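Transcriptional regulator, TetR family (Thermus thermophilus, PDB 3VPR) represses transcription, probably by binding operator DNA through a helix-turn-helix motif near its N-terminus, as is general for TetR-family regulators. Local coordinates at residues T2-R7 against Y41-S46; E10-L15 against Y52-L57; A65-L70 against E123-A128; R81-H86 against R149-M154. One frame throughout, in Å; residues are numbered along the deposited sequence.

Interaction 1: residues T2-R7 against Y41-S46; sequences TTTRDR and YHHFGS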
loop_
_atom_site.group_PDB
_atom_site.type_symbol
_atom_site.label_atom_id
_atom_site.label_comp_id
_atom_site.label_asym_id
_atom_site.label_seq_id
_atom_site.Cartn_x
_atom_site.Cartn_y
_atom_site.Cartn_z
ATOM N N THR A 2 -3.594 -29.452 12.921
ATOM C CA THR A 2 -4.653 -28.652 12.315
ATOM C C THR A 2 -6.005 -29.187 12.769
ATOM O O THR A 2 -6.448 -30.229 12.298
ATOM C CB THR A 2 -4.568 -28.722 10.768
ATOM O OG1 THR A 2 -3.269 -28.291 10.349
ATOM C CG2 THR A 2 -5.618 -27.837 10.118
ATOM N N THR A 3 -6.659 -28.484 13.688
ATOM C CA THR A 3 -7.967 -28.919 14.179
ATOM C C THR A 3 -9.073 -28.262 13.335
ATOM O O THR A 3 -8.796 -27.445 12.453
ATOM C CB THR A 3 -8.173 -28.513 15.651
ATOM O OG1 THR A 3 -8.297 -27.090 15.726
ATOM C CG2 THR A 3 -6.985 -28.955 16.514
ATOM N N THR A 4 -10.320 -28.618 13.623
ATOM C CA THR A 4 -11.469 -28.062 12.918
ATOM C C THR A 4 -11.477 -26.541 13.065
ATOM O O THR A 4 -11.891 -25.818 12.156
ATOM C CB THR A 4 -12.791 -28.572 13.496
ATOM O OG1 THR A 4 -12.817 -30.000 13.460
ATOM C CG2 THR A 4 -13.972 -27.999 12.701
ATOM N N ARG A 5 -11.034 -26.062 14.223
ATOM C CA ARG A 5 -10.995 -24.635 14.464
ATOM C C ARG A 5 -9.987 -23.969 13.528
ATOM O O ARG A 5 -10.301 -22.952 12.918
ATOM C CB ARG A 5 -10.624 -24.325 15.915
ATOM C CG ARG A 5 -10.876 -22.866 16.245
ATOM C CD ARG A 5 -10.328 -22.440 17.592
ATOM N NE ARG A 5 -10.740 -21.066 17.884
ATOM C CZ ARG A 5 -12.001 -20.715 18.083
ATOM N NH1 ARG A 5 -12.937 -21.650 18.023
ATOM N NH2 ARG A 5 -12.324 -19.445 18.328
ATOM N N ASP A 6 -8.788 -24.546 13.420
ATOM C CA ASP A 6 -7.738 -24.007 12.545
ATOM C C ASP A 6 -8.098 -24.060 11.053
ATOM O O ASP A 6 -7.790 -23.129 10.304
ATOM C CB ASP A 6 -6.423 -24.776 12.717
ATOM C CG ASP A 6 -5.931 -24.782 14.132
ATOM O OD1 ASP A 6 -5.863 -23.698 14.751
ATOM O OD2 ASP A 6 -5.599 -25.878 14.622
ATOM N N ARG A 7 -8.713 -25.162 10.626
ATOM C CA ARG A 7 -9.097 -25.344 9.228
ATOM C C ARG A 7 -10.119 -24.283 8.850
ATOM O O ARG A 7 -10.109 -23.748 7.746
ATOM C CB ARG A 7 -9.687 -26.749 9.003
ATOM N N TYR A 41 -20.788 -20.752 14.139
ATOM C CA TYR A 41 -21.110 -19.838 15.218
ATOM C C TYR A 41 -20.604 -20.352 16.567
ATOM O O TYR A 41 -20.164 -19.568 17.412
ATOM C CB TYR A 41 -22.620 -19.603 15.272
ATOM C CG TYR A 41 -23.129 -18.703 14.155
ATOM C CD1 TYR A 41 -22.556 -17.452 13.925
ATOM C CD2 TYR A 41 -24.192 -19.089 13.352
ATOM C CE1 TYR A 41 -23.035 -16.612 12.921
ATOM C CE2 TYR A 41 -24.678 -18.258 12.351
ATOM C CZ TYR A 41 -24.099 -17.024 12.138
ATOM O OH TYR A 41 -24.575 -16.210 11.132
ATOM N N HIS A 42 -20.658 -21.669 16.761
ATOM C CA HIS A 42 -20.210 -22.285 18.011
ATOM C C HIS A 42 -18.723 -22.060 18.263
ATOM O O HIS A 42 -18.308 -21.867 19.409
ATOM C CB HIS A 42 -20.475 -23.792 18.003
ATOM C CG HIS A 42 -21.919 -24.168 18.118
ATOM N ND1 HIS A 42 -22.356 -25.468 17.972
ATOM C CD2 HIS A 42 -23.028 -23.420 18.341
ATOM C CE1 HIS A 42 -23.673 -25.506 18.098
ATOM N NE2 HIS A 42 -24.106 -24.276 18.323
ATOM N N HIS A 43 -17.928 -22.091 17.191
ATOM C CA HIS A 43 -16.484 -21.922 17.303
ATOM C C HIS A 43 -16.015 -20.482 17.315
ATOM O O HIS A 43 -14.966 -20.184 17.871
ATOM C CB HIS A 43 -15.763 -22.628 16.153
ATOM C CG HIS A 43 -15.788 -24.119 16.242
ATOM N ND1 HIS A 43 -16.839 -24.876 15.772
ATOM C CD2 HIS A 43 -14.890 -24.995 16.755
ATOM C CE1 HIS A 43 -16.585 -26.155 15.986
ATOM N NE2 HIS A 43 -15.410 -26.255 16.582
ATOM N N PHE A 44 -16.803 -19.590 16.720
ATOM C CA PHE A 44 -16.420 -18.190 16.609
ATOM C C PHE A 44 -17.447 -17.138 17.025
ATOM O O PHE A 44 -17.099 -15.983 17.192
ATOM C CB PHE A 44 -15.976 -17.929 15.170
ATOM C CG PHE A 44 -14.729 -18.665 14.793
ATOM C CD1 PHE A 44 -13.486 -18.204 15.210
ATOM C CD2 PHE A 44 -14.800 -19.851 14.074
ATOM C CE1 PHE A 44 -12.328 -18.920 14.917
ATOM C CE2 PHE A 44 -13.648 -20.578 13.777
ATOM C CZ PHE A 44 -12.413 -20.116 14.197
ATOM N N GLY A 45 -18.707 -17.531 17.164
ATOM C CA GLY A 45 -19.723 -16.583 17.575
ATOM C C GLY A 45 -20.203 -15.637 16.488
ATOM O O GLY A 45 -21.370 -15.275 16.472
ATOM N N SER A 46 -19.318 -15.228 15.585
ATOM C CA SER A 46 -19.711 -14.321 14.512
ATOM C C SER A 46 -18.692 -14.331 13.397
ATOM O O SER A 46 -17.559 -14.794 13.567
ATOM C CB SER A 46 -19.832 -12.885 15.035
ATOM O OG SER A 46 -18.565 -12.411 15.476
#
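R5 sends its CG anti to the backbone N (chi1 -168°) and then runs fully extended as far as NE, a reach that carries its guanidinium from helix 4-19 over to H43 and F44 of helix 37-44. F44 answers from the opposite direction: its CG sits beside its own backbone N (chi1 -66°), which brings the ring against one face of the guanidinium. The two flat groups stack with planes 24° apart, CZ of R5 lying 4.1 Å from the centroid of the F44 ring and displaced toward the rim, an off-centre cation-pi contact. Meanwhile the edge of the guanidinium meets the carbonyl of H43. NH1 of R5 donates to O of H43 at 2.5 Å, and NH2 of R5 adds a weak bond to the same O at 2.8 Å; NH2 also has a weak, long ion pair with E53. Arginine suits this place because a single planar cation offers N-H groups at its edge and a face for an aromatic ring. With only the methyl of an alanine at R5, the H43 carbonyl would probably lose both donors and the F44 ring the cation over one face. T3 and D6 form a capping box at the start of helix 4-19, N of T3 donating to OD2 of D6 at 3.0 Å; separately, OG1 of T3 caps N of R5 through a weak bond. H43 turns its ND1 back to the carbonyl of A39, within the predicted helix-turn-helix. The buried F44 ring also packs on I8 and L9 of helix 4-19 and on I50 and E53 of helix 47-70, so three helices converge on it.

Interaction 2: residues E10-L15 against Y52-L57; sequences EEAAKL and YEISLL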
loop_
_atom_site.group_PDB
_atom_site.type_symbol
_atom_site.label_atom_id
_atom_site.label_comp_id
_atom_site.label_asym_id
_atom_site.label_seq_id
_atom_site.Cartn_x
_atom_site.Cartn_y
_atom_site.Cartn_z
ATOM N N GLU A 10 -8.027 -20.941 8.250
ATOM C CA GLU A 10 -7.227 -20.944 7.032
ATOM C C GLU A 10 -8.118 -20.974 5.784
ATOM O O GLU A 10 -7.858 -20.277 4.814
ATOM C CB GLU A 10 -6.278 -22.148 7.012
ATOM C CG GLU A 10 -5.560 -22.325 5.670
ATOM C CD GLU A 10 -4.282 -23.139 5.776
ATOM O OE1 GLU A 10 -4.290 -24.170 6.477
ATOM O OE2 GLU A 10 -3.272 -22.754 5.147
ATOM N N GLU A 11 -9.168 -21.779 5.829
ATOM C CA GLU A 11 -10.093 -21.896 4.707
ATOM C C GLU A 11 -10.896 -20.629 4.506
ATOM O O GLU A 11 -11.186 -20.251 3.374
ATOM C CB GLU A 11 -11.054 -23.072 4.908
ATOM C CG GLU A 11 -10.385 -24.443 4.808
ATOM C CD GLU A 11 -9.762 -24.689 3.444
ATOM O OE1 GLU A 11 -10.512 -24.695 2.442
ATOM O OE2 GLU A 11 -8.523 -24.870 3.373
ATOM N N ALA A 12 -11.276 -19.992 5.606
ATOM C CA ALA A 12 -12.028 -18.745 5.540
ATOM C C ALA A 12 -11.104 -17.704 4.920
ATOM O O ALA A 12 -11.491 -16.974 4.010
ATOM C CB ALA A 12 -12.447 -18.296 6.936
ATOM N N ALA A 13 -9.870 -17.644 5.416
ATOM C CA ALA A 13 -8.909 -16.691 4.884
ATOM C C ALA A 13 -8.769 -16.840 3.361
ATOM O O ALA A 13 -8.731 -15.844 2.644
ATOM C CB ALA A 13 -7.554 -16.867 5.562
ATOM N N LYS A 14 -8.691 -18.074 2.867
ATOM C CA LYS A 14 -8.572 -18.282 1.423
ATOM C C LYS A 14 -9.843 -17.847 0.700
ATOM O O LYS A 14 -9.782 -17.207 -0.344
ATOM C CB LYS A 14 -8.307 -19.746 1.094
ATOM C CG LYS A 14 -6.961 -20.257 1.535
ATOM C CD LYS A 14 -6.811 -21.724 1.143
ATOM C CE LYS A 14 -5.524 -22.318 1.691
ATOM N NZ LYS A 14 -5.382 -23.750 1.309
ATOM N N LEU A 15 -10.995 -18.185 1.262
ATOM C CA LEU A 15 -12.256 -17.833 0.626
ATOM C C LEU A 15 -12.426 -16.317 0.567
ATOM O O LEU A 15 -12.865 -15.782 -0.446
ATOM C CB LEU A 15 -13.430 -18.488 1.359
ATOM C CG LEU A 15 -14.790 -18.159 0.757
ATOM C CD1 LEU A 15 -14.817 -18.599 -0.705
ATOM C CD2 LEU A 15 -15.884 -18.853 1.543
ATOM N N TYR A 52 -11.494 -11.218 12.671
ATOM C CA TYR A 52 -10.644 -10.723 13.744
ATOM C C TYR A 52 -9.504 -11.707 14.051
ATOM O O TYR A 52 -8.347 -11.307 14.123
ATOM C CB TYR A 52 -11.497 -10.465 14.996
ATOM C CG TYR A 52 -10.700 -10.220 16.245
ATOM C CD1 TYR A 52 -9.826 -9.131 16.343
ATOM C CD2 TYR A 52 -10.793 -11.093 17.323
ATOM C CE1 TYR A 52 -9.066 -8.928 17.480
ATOM C CE2 TYR A 52 -10.042 -10.901 18.464
ATOM C CZ TYR A 52 -9.178 -9.821 18.542
ATOM O OH TYR A 52 -8.416 -9.652 19.675
ATOM N N GLU A 53 -9.829 -12.988 14.213
ATOM C CA GLU A 53 -8.809 -13.994 14.517
ATOM C C GLU A 53 -7.821 -14.214 13.368
ATOM O O GLU A 53 -6.637 -14.457 13.596
ATOM C CB GLU A 53 -9.470 -15.305 14.955
ATOM C CG GLU A 53 -9.891 -15.234 16.417
ATOM C CD GLU A 53 -10.543 -16.489 16.933
ATOM O OE1 GLU A 53 -9.979 -17.587 16.741
ATOM O OE2 GLU A 53 -11.622 -16.366 17.549
ATOM N N ILE A 54 -8.301 -14.106 12.135
ATOM C CA ILE A 54 -7.408 -14.221 10.998
ATOM C C ILE A 54 -6.404 -13.052 11.064
ATOM O O ILE A 54 -5.199 -13.237 10.888
ATOM C CB ILE A 54 -8.194 -14.160 9.677
ATOM C CG1 ILE A 54 -8.892 -15.504 9.434
ATOM C CG2 ILE A 54 -7.263 -13.795 8.521
ATOM C CD1 ILE A 54 -9.819 -15.520 8.237
ATOM N N SER A 55 -6.904 -11.850 11.329
ATOM C CA SER A 55 -6.037 -10.669 11.415
ATOM C C SER A 55 -5.013 -10.831 12.535
ATOM O O SER A 55 -3.824 -10.595 12.338
ATOM C CB SER A 55 -6.881 -9.419 11.659
ATOM O OG SER A 55 -7.766 -9.210 10.572
ATOM N N LEU A 56 -5.482 -11.242 13.705
ATOM C CA LEU A 56 -4.608 -11.470 14.856
ATOM C C LEU A 56 -3.499 -12.462 14.483
ATOM O O LEU A 56 -2.318 -12.176 14.664
ATOM C CB LEU A 56 -5.436 -12.026 16.017
ATOM C CG LEU A 56 -5.308 -11.385 17.400
ATOM C CD1 LEU A 56 -5.472 -9.871 17.297
ATOM C CD2 LEU A 56 -6.372 -11.986 18.316
ATOM N N LEU A 57 -3.883 -13.620 13.951
ATOM C CA LEU A 57 -2.921 -14.651 13.537
ATOM C C LEU A 57 -1.829 -14.087 12.624
ATOM O O LEU A 57 -0.646 -14.390 12.779
ATOM C CB LEU A 57 -3.650 -15.792 12.822
ATOM C CG LEU A 57 -2.852 -17.009 12.339
ATOM C CD1 LEU A 57 -3.776 -18.220 12.298
ATOM C CD2 LEU A 57 -2.227 -16.746 10.958
#
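A small van der Waals contact between apolar side chains and main chain, in the buried interior, joins helix 4-19 to helix 47-70, with the end of I54 pressed against the backbone and methyl of A13 and the methyl of A12. The backbones come close, CA of A13 lying 6.8 Å from CA of I54, and the residue types explain how. Alanine at both positions holds the bulk on the 4-19 side to single methyls, and isoleucine supplies the reach from the other helix through its longer CG1-CD1 arm. I54 places CG1 beside its backbone N and then extends it (chi2 174°), so that CD1 is the atom that arrives. That methyl lies 3.5 Å from N of A13 and 3.7 Å from CA of A13, up against the main chain. It also touches both alanine methyls, CB of A13 at 3.8 Å and CB of A12 at 4.0 Å.

I54 is shared with helix 94-103, where it packs on F96 and T99, while A12 rests on L29 of helix 26-33. The carbonyl of L57, one turn beyond I54, accepts a hydrogen bond from the hydroxyl of Y89. The isoleucine thus stands where the first helix of the DNA-binding domain, the long connecting helix and the C-terminal domain meet. This joint between a three-helix head and the helix leading into the body is characteristic of the TetR fold, in which movements of the two domains are commonly coupled through such a junction.

Interaction 3: residues A65-L70 against E123-A128; sequences AGEKAL and EENLRA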
loop_
_atom_site.group_PDB
_atom_site.type_symbol
_atom_site.label_atom_id
_atom_site.label_comp_id
_atom_site.label_asym_id
_atom_site.label_seq_id
_atom_site.Cartn_x
_atom_site.Cartn_y
_atom_site.Cartn_z
ATOM N N ALA A 65 7.993 -12.020 14.341
ATOM C CA ALA A 65 9.041 -11.996 13.325
ATOM C C ALA A 65 10.009 -10.833 13.514
ATOM O O ALA A 65 11.218 -11.002 13.388
ATOM C CB ALA A 65 8.417 -11.934 11.945
ATOM N N GLY A 66 9.469 -9.661 13.828
ATOM C CA GLY A 66 10.299 -8.487 14.028
ATOM C C GLY A 66 11.003 -8.432 15.372
ATOM O O GLY A 66 11.979 -7.697 15.543
ATOM N N GLU A 67 10.512 -9.194 16.343
ATOM C CA GLU A 67 11.138 -9.204 17.656
ATOM C C GLU A 67 12.458 -9.955 17.584
ATOM O O GLU A 67 13.381 -9.670 18.334
ATOM C CB GLU A 67 10.214 -9.850 18.689
ATOM C CG GLU A 67 8.957 -9.039 18.958
ATOM C CD GLU A 67 7.992 -9.727 19.903
ATOM O OE1 GLU A 67 7.759 -10.949 19.742
ATOM O OE2 GLU A 67 7.456 -9.038 20.794
ATOM N N LYS A 68 12.551 -10.910 16.667
ATOM C CA LYS A 68 13.778 -11.668 16.533
ATOM C C LYS A 68 14.898 -10.691 16.177
ATOM O O LYS A 68 16.010 -10.778 16.710
ATOM C CB LYS A 68 13.662 -12.703 15.413
ATOM C CG LYS A 68 12.315 -13.421 15.288
ATOM C CD LYS A 68 11.988 -14.275 16.496
ATOM C CE LYS A 68 10.884 -15.282 16.197
ATOM N NZ LYS A 68 10.717 -16.239 17.329
ATOM N N ALA A 69 14.587 -9.751 15.284
ATOM C CA ALA A 69 15.564 -8.776 14.813
ATOM C C ALA A 69 16.101 -7.844 15.888
ATOM O O ALA A 69 17.246 -7.404 15.806
ATOM C CB ALA A 69 14.971 -7.956 13.661
ATOM N N LEU A 70 15.278 -7.533 16.886
ATOM C CA LEU A 70 15.697 -6.654 17.965
ATOM C C LEU A 70 16.887 -7.247 18.725
ATOM O O LEU A 70 17.669 -6.522 19.352
ATOM C CB LEU A 70 14.533 -6.410 18.932
ATOM C CG LEU A 70 13.355 -5.556 18.448
ATOM C CD1 LEU A 70 12.297 -5.457 19.540
ATOM C CD2 LEU A 70 13.848 -4.171 18.075
ATOM N N GLU A 123 5.697 -1.509 14.054
ATOM C CA GLU A 123 6.324 -0.290 13.554
ATOM C C GLU A 123 7.277 0.269 14.610
ATOM O O GLU A 123 8.346 0.797 14.289
ATOM C CB GLU A 123 5.244 0.740 13.189
ATOM C CG GLU A 123 5.782 2.114 12.815
ATOM C CD GLU A 123 4.840 2.883 11.903
ATOM O OE1 GLU A 123 3.607 2.751 12.057
ATOM O OE2 GLU A 123 5.330 3.629 11.033
ATOM N N GLU A 124 6.894 0.134 15.875
ATOM C CA GLU A 124 7.726 0.613 16.978
ATOM C C GLU A 124 9.003 -0.224 17.130
ATOM O O GLU A 124 10.052 0.305 17.491
ATOM C CB GLU A 124 6.924 0.614 18.285
ATOM C CG GLU A 124 7.690 1.162 19.483
ATOM C CD GLU A 124 8.325 2.520 19.209
ATOM O OE1 GLU A 124 7.594 3.453 18.795
ATOM O OE2 GLU A 124 9.557 2.652 19.411
ATOM N N ASN A 125 8.929 -1.523 16.845
ATOM C CA ASN A 125 10.124 -2.362 16.943
ATOM C C ASN A 125 11.103 -1.985 15.829
ATOM O O ASN A 125 12.329 -2.026 16.013
ATOM C CB ASN A 125 9.777 -3.850 16.825
ATOM C CG ASN A 125 9.100 -4.397 18.071
ATOM O OD1 ASN A 125 9.415 -3.983 19.184
ATOM N ND2 ASN A 125 8.177 -5.345 17.891
ATOM N N LEU A 126 10.564 -1.612 14.667
ATOM C CA LEU A 126 11.421 -1.230 13.554
ATOM C C LEU A 126 12.111 0.078 13.915
ATOM O O LEU A 126 13.308 0.242 13.693
ATOM C CB LEU A 126 10.602 -1.060 12.264
ATOM C CG LEU A 126 11.371 -0.593 11.019
ATOM C CD1 LEU A 126 12.544 -1.515 10.760
ATOM C CD2 LEU A 126 10.422 -0.560 9.802
ATOM N N ARG A 127 11.342 1.005 14.476
ATOM C CA ARG A 127 11.876 2.292 14.879
ATOM C C ARG A 127 12.994 2.117 15.892
ATOM O O ARG A 127 14.009 2.823 15.834
ATOM C CB ARG A 127 10.771 3.166 15.472
ATOM C CG ARG A 127 9.698 3.554 14.463
ATOM C CD ARG A 127 8.774 4.631 15.015
ATOM N NE ARG A 127 7.705 4.951 14.073
ATOM C CZ ARG A 127 6.726 5.819 14.312
ATOM N NH1 ARG A 127 6.677 6.464 15.469
ATOM N NH2 ARG A 127 5.791 6.042 13.396
ATOM N N ALA A 128 12.813 1.177 16.817
ATOM C CA ALA A 128 13.835 0.918 17.832
ATOM C C ALA A 128 15.134 0.469 17.171
ATOM O O ALA A 128 16.213 0.866 17.601
ATOM C CB ALA A 128 13.355 -0.150 18.833
#
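The amide of N125 has two neighbours from helix 47-70 over the same face: CD1 of L70 toward the oxygen end, 3.3 Å from OD1 of N125, and CG of E67 above the plane but out past the nitrogen end, 3.9 Å from ND2 of N125. The carboxylate of E67 is turned 43° from the amide plane, and its OE2 has a weak, long ion pair with R121. L70 crosses the N125 side chain at about a right angle and straddles its partner, CD2 lying 3.3 Å from the backbone O of N125 and 4.1 Å from CB of A128. Leucine fits because its two methyls divide between these sites; a glycine in its place would probably leave the A128 methyl and the oxygen end of that amide face without their apolar neighbour. The axes of segments 65-70 and 123-128 run nearly parallel, 9.5 Å apart at closest and crossing at 18°, where the long helix 47-70 joins the all-helical C-terminal body of a TetR regulator. G66, one turn before L70, has no side chain on this seam, where a CB would point toward helix 109-135. L70 also packs on I129 and its carbonyl receives a weak hydrogen bond from R132.

Interaction 4: residues R81-H86 against R149-M154; sequences RFMEAH and RAVLSM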
loop_
_atom_site.group_PDB
_atom_site.type_symbol
_atom_site.label_atom_id
_atom_site.label_comp_id
_atom_site.label_asym_id
_atom_site.label_seq_id
_atom_site.Cartn_x
_atom_site.Cartn_y
_atom_site.Cartn_z
ATOM N N ARG A 81 17.317 -8.581 8.842
ATOM C CA ARG A 81 16.561 -9.717 9.335
ATOM C C ARG A 81 15.112 -9.309 9.530
ATOM O O ARG A 81 14.204 -10.048 9.193
ATOM C CB ARG A 81 17.160 -10.225 10.643
ATOM C CG ARG A 81 18.642 -10.548 10.522
ATOM C CD ARG A 81 19.028 -11.700 11.422
ATOM N NE ARG A 81 18.489 -12.954 10.909
ATOM C CZ ARG A 81 18.169 -13.995 11.667
ATOM N NH1 ARG A 81 18.330 -13.939 12.985
ATOM N NH2 ARG A 81 17.679 -15.095 11.106
ATOM N N PHE A 82 14.885 -8.123 10.069
ATOM C CA PHE A 82 13.520 -7.679 10.252
ATOM C C PHE A 82 12.782 -7.681 8.901
ATOM O O PHE A 82 11.704 -8.262 8.770
ATOM C CB PHE A 82 13.504 -6.280 10.849
ATOM C CG PHE A 82 12.123 -5.729 11.082
ATOM C CD1 PHE A 82 11.381 -5.188 10.034
ATOM C CD2 PHE A 82 11.572 -5.726 12.363
ATOM C CE1 PHE A 82 10.108 -4.642 10.267
ATOM C CE2 PHE A 82 10.315 -5.188 12.598
ATOM C CZ PHE A 82 9.580 -4.643 11.554
HETATM N N MSE A 83 13.383 -7.055 7.892
HETATM C CA MSE A 83 12.754 -6.963 6.580
HETATM C C MSE A 83 12.513 -8.324 5.926
HETATM O O MSE A 83 11.439 -8.561 5.364
HETATM C CB MSE A 83 13.589 -6.061 5.669
HETATM C CG MSE A 83 13.664 -4.621 6.162
HETATM SE SE MSE A 83 14.858 -3.478 5.124
HETATM C CE MSE A 83 13.757 -3.310 3.505
ATOM N N GLU A 84 13.495 -9.214 6.011
ATOM C CA GLU A 84 13.353 -10.542 5.422
ATOM C C GLU A 84 12.346 -11.428 6.152
ATOM O O GLU A 84 11.565 -12.131 5.516
ATOM C CB GLU A 84 14.713 -11.236 5.343
ATOM C CG GLU A 84 15.598 -10.637 4.259
ATOM C CD GLU A 84 16.882 -11.408 4.033
ATOM O OE1 GLU A 84 16.813 -12.632 3.800
ATOM O OE2 GLU A 84 17.959 -10.786 4.076
ATOM N N ALA A 85 12.361 -11.395 7.482
ATOM C CA ALA A 85 11.423 -12.185 8.266
ATOM C C ALA A 85 10.009 -11.693 7.953
ATOM O O ALA A 85 9.092 -12.489 7.802
ATOM C CB ALA A 85 11.726 -12.034 9.772
ATOM N N HIS A 86 9.842 -10.374 7.846
ATOM C CA HIS A 86 8.538 -9.786 7.537
ATOM C C HIS A 86 8.022 -10.315 6.202
ATOM O O HIS A 86 6.913 -10.825 6.120
ATOM C CB HIS A 86 8.657 -8.257 7.487
ATOM C CG HIS A 86 7.384 -7.550 7.129
ATOM N ND1 HIS A 86 6.800 -6.609 7.951
ATOM C CD2 HIS A 86 6.600 -7.627 6.028
ATOM C CE1 HIS A 86 5.710 -6.139 7.372
ATOM N NE2 HIS A 86 5.566 -6.741 6.205
ATOM N N ARG A 149 8.649 4.266 8.200
ATOM C CA ARG A 149 7.490 4.253 7.327
ATOM C C ARG A 149 7.935 3.891 5.903
ATOM O O ARG A 149 7.222 3.211 5.166
ATOM C CB ARG A 149 6.807 5.626 7.358
ATOM C CG ARG A 149 5.506 5.708 6.579
ATOM C CD ARG A 149 4.412 4.915 7.264
ATOM N NE ARG A 149 4.162 5.412 8.613
ATOM C CZ ARG A 149 3.235 4.922 9.429
ATOM N NH1 ARG A 149 2.467 3.918 9.031
ATOM N NH2 ARG A 149 3.078 5.436 10.644
ATOM N N ALA A 150 9.127 4.330 5.528
ATOM C CA ALA A 150 9.644 4.036 4.194
ATOM C C ALA A 150 9.810 2.526 4.038
ATOM O O ALA A 150 9.374 1.938 3.047
ATOM C CB ALA A 150 10.973 4.730 3.986
ATOM N N VAL A 151 10.436 1.902 5.028
ATOM C CA VAL A 151 10.649 0.462 5.004
ATOM C C VAL A 151 9.332 -0.336 5.009
ATOM O O VAL A 151 9.144 -1.243 4.190
ATOM C CB VAL A 151 11.510 0.017 6.215
ATOM C CG1 VAL A 151 11.703 -1.489 6.199
ATOM C CG2 VAL A 151 12.844 0.722 6.176
ATOM N N LEU A 152 8.427 -0.005 5.926
ATOM C CA LEU A 152 7.157 -0.715 6.009
ATOM C C LEU A 152 6.399 -0.555 4.691
ATOM O O LEU A 152 5.738 -1.490 4.225
ATOM C CB LEU A 152 6.331 -0.200 7.198
ATOM C CG LEU A 152 6.795 -0.663 8.597
ATOM C CD1 LEU A 152 6.042 0.092 9.688
ATOM C CD2 LEU A 152 6.563 -2.170 8.750
ATOM N N SER A 153 6.513 0.622 4.076
ATOM C CA SER A 153 5.845 0.845 2.799
ATOM C C SER A 153 6.381 -0.140 1.762
ATOM O O SER A 153 5.618 -0.727 0.999
ATOM C CB SER A 153 6.059 2.286 2.309
ATOM O OG SER A 153 5.462 3.216 3.202
HETATM N N MSE A 154 7.694 -0.333 1.727
HETATM C CA MSE A 154 8.248 -1.264 0.749
HETATM C C MSE A 154 7.727 -2.684 0.999
HETATM O O MSE A 154 7.287 -3.371 0.074
HETATM C CB MSE A 154 9.781 -1.249 0.792
HETATM C CG MSE A 154 10.412 0.067 0.346
HETATM SE SE MSE A 154 12.338 0.119 0.625
HETATM C CE MSE A 154 12.411 0.993 2.321
#
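Apolar packing dominates between M83, a selenomethionine, and V151. Their side chains cross at about a right angle, and CG1 of V151 nestles against the bend of its partner: it lies 3.7 Å from CG of M83, 3.9 Å from its SE and 3.8 Å from its CE. The bend at chi3 (72°) folds CE back so that three atoms share one methyl, a fit that suits a flexible, unbranched chain beside a compact valine. A looser contact puts CD2 of L152 4.3 Å from CE1 of H86, obliquely to the ring.

Aromatic groups flank this packing. F82 stacks on the ring of H122 from helix 109-135. H86 shares a hydrogen bond between its ND1 and NE2 of H122, while its NE2 has a weak bond with N156, so both nitrogens of this buried ring have partners.

Toward the dimer interface, OG of S153 donates to O of R149 at 2.6 Å, which satisfies the hydroxyl within its own helix; N of S153 reaches the same O from the opposite face of the carbonyl plane. R149 makes a cation-pi contact with W161 of the second subunit, and S153 packs on W157 of that subunit. Helix 144-161 thus has one side in the subunit's core and another at the interface, as expected of the all-helical TetR-family C-terminal domain, whose subunits typically pair through its last helices.

Interactions 1 and 2 lie in the N-terminal region, their centres 11 Å apart, and share helix 4-19; they touch where R5 and F44 meet E53. Interactions 3 and 4, with centres 10 Å apart, belong to the C-terminal body and are joined by the E123-R149 salt bridge and by F82 against G66 and A69. Within each pair the segments alternate along the chain, whereas the first pair closes before the second opens. Helix 47-70 spans the gap, serving interactions 2 and 3, whose centres are about 24 Å apart. This single helix therefore connects the probable DNA-binding head with the dimerising body, a plausible route for coupling the two.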